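Local coordinates for protein octaprenyl-diphosphate synthase (PDB 3RMG) that probably acts as a magnesium-dependent prenyltransferase of the FPP/GGPP synthase family, building isoprenoid diphosphate chains, at residues G282-E285 against Y286-T290. Sequence-based numbering, arbitrary orientation.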
loop_
_atom_site.group_PDB
_atom_site.type_symbol
_atom_site.label_atom_id
_atom_site.label_comp_id
_atom_site.label_asym_id
_atom_site.label_seq_id
_atom_site.Cartn_x
_atom_site.Cartn_y
_atom_site.Cartn_z
ATOM N N GLY A 282 4.090 26.435 -32.208
ATOM C CA GLY A 282 3.270 25.300 -32.647
ATOM C C GLY A 282 3.298 24.053 -31.769
ATOM O O GLY A 282 3.033 22.948 -32.245
ATOM N N GLY A 283 3.621 24.228 -30.491
ATOM C CA GLY A 283 3.652 23.118 -29.551
ATOM C C GLY A 283 2.275 22.513 -29.334
ATOM O O GLY A 283 2.121 21.292 -29.264
ATOM N N ILE A 284 1.266 23.370 -29.232
ATOM C CA ILE A 284 -0.094 22.900 -29.013
ATOM C C ILE A 284 -0.656 22.189 -30.246
ATOM O O ILE A 284 -1.063 21.035 -30.165
ATOM C CB ILE A 284 -1.032 24.045 -28.613
ATOM C CG1 ILE A 284 -0.430 24.849 -27.457
ATOM C CG2 ILE A 284 -2.405 23.500 -28.244
ATOM C CD1 ILE A 284 -0.147 24.033 -26.219
ATOM N N GLU A 285 -0.672 22.876 -31.383
ATOM C CA GLU A 285 -1.203 22.296 -32.611
ATOM C C GLU A 285 -0.643 20.897 -32.828
ATOM O O GLU A 285 -1.322 20.019 -33.358
ATOM C CB GLU A 285 -0.880 23.182 -33.821
ATOM C CG GLU A 285 -1.469 24.591 -33.751
ATOM C CD GLU A 285 -0.824 25.451 -32.667
ATOM O OE1 GLU A 285 0.417 25.395 -32.509
ATOM O OE2 GLU A 285 -1.559 26.187 -31.975
ATOM N N TYR A 286 0.596 20.690 -32.408
ATOM C CA TYR A 286 1.252 19.409 -32.608
ATOM C C TYR A 286 0.818 18.352 -31.592
ATOM O O TYR A 286 0.717 17.168 -31.918
ATOM C CB TYR A 286 2.757 19.577 -32.545
ATOM C CG TYR A 286 3.505 18.265 -32.520
ATOM C CD1 TYR A 286 3.659 17.500 -33.680
ATOM C CD2 TYR A 286 4.056 17.784 -31.335
ATOM C CE1 TYR A 286 4.355 16.290 -33.655
ATOM C CE2 TYR A 286 4.752 16.581 -31.301
ATOM C CZ TYR A 286 4.897 15.843 -32.460
ATOM O OH TYR A 286 5.599 14.660 -32.412
ATOM N N ALA A 287 0.586 18.786 -30.357
ATOM C CA ALA A 287 0.124 17.897 -29.315
ATOM C C ALA A 287 -1.285 17.433 -29.688
ATOM O O ALA A 287 -1.595 16.242 -29.601
ATOM C CB ALA A 287 0.134 18.604 -27.976
ATOM N N CYS A 288 -2.114 18.382 -30.125
ATOM C CA CYS A 288 -3.434 18.093 -30.686
ATOM C C CYS A 288 -3.407 17.156 -31.908
ATOM O O CYS A 288 -4.290 16.310 -32.062
ATOM C CB CYS A 288 -4.175 19.390 -31.032
ATOM S SG CYS A 288 -4.991 20.167 -29.621
ATOM N N ARG A 289 -2.412 17.305 -32.778
ATOM C CA ARG A 289 -2.292 16.397 -33.919
ATOM C C ARG A 289 -1.944 14.970 -33.468
ATOM O O ARG A 289 -2.401 13.998 -34.047
ATOM C CB ARG A 289 -1.275 16.913 -34.939
ATOM C CG ARG A 289 -1.909 17.564 -36.159
ATOM C CD ARG A 289 -1.111 18.753 -36.657
ATOM N NE ARG A 289 0.324 18.479 -36.748
ATOM C CZ ARG A 289 1.263 19.407 -36.571
ATOM N NH1 ARG A 289 0.912 20.653 -36.282
ATOM N NH2 ARG A 289 2.550 19.089 -36.668
ATOM N N THR A 290 -1.135 14.861 -32.428
ATOM C CA THR A 290 -0.750 13.573 -31.890
ATOM C C THR A 290 -1.953 12.857 -31.248
ATOM O O THR A 290 -2.200 11.666 -31.502
ATOM C CB THR A 290 0.390 13.754 -30.885
ATOM O OG1 THR A 290 1.526 14.285 -31.579
ATOM C CG2 THR A 290 0.772 12.434 -30.229
#
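Backbone bonding between Gly282-Glu285 and Tyr286-Arg289 builds the first two turns of helix 283-302. The Cys288 N to Ile284 O bond is nearly straight, 171° at the hydrogen and 2.9 Å long. Ala287 N reaches Gly283 O at 3.1 Å, and Arg289 N meets Glu285 O at 3.0 Å. The opening bond, Tyr286 N to Gly282 O, is weak, being 3.3 Å long and bent to 141° at the hydrogen. Gly282 is the N-cap residue; with a positive phi, it is also the C' residue of the Schellman motif that ends the preceding helix.

Among side chains, the bent Arg289 chain folds back over these turns: CD lies 3.5 Å from Glu285 O, and Tyr286 CA sits over the centre of one guanidinium face. A chi1 of 171° swings the Tyr286 ring opposite the main-chain nitrogen and carries it to helix 240-249, where it stacks on Tyr244; Arg289 NH2 lies at the ring edge, in plane.

Thr290 OG1 donates to Tyr286 O, joining Thr290 N from the opposite face of that carbonyl. This double grip holds the buried hydroxyl on the side packed against helices 240-249 and 193-217, whereas Glu285 and Arg289 are exposed.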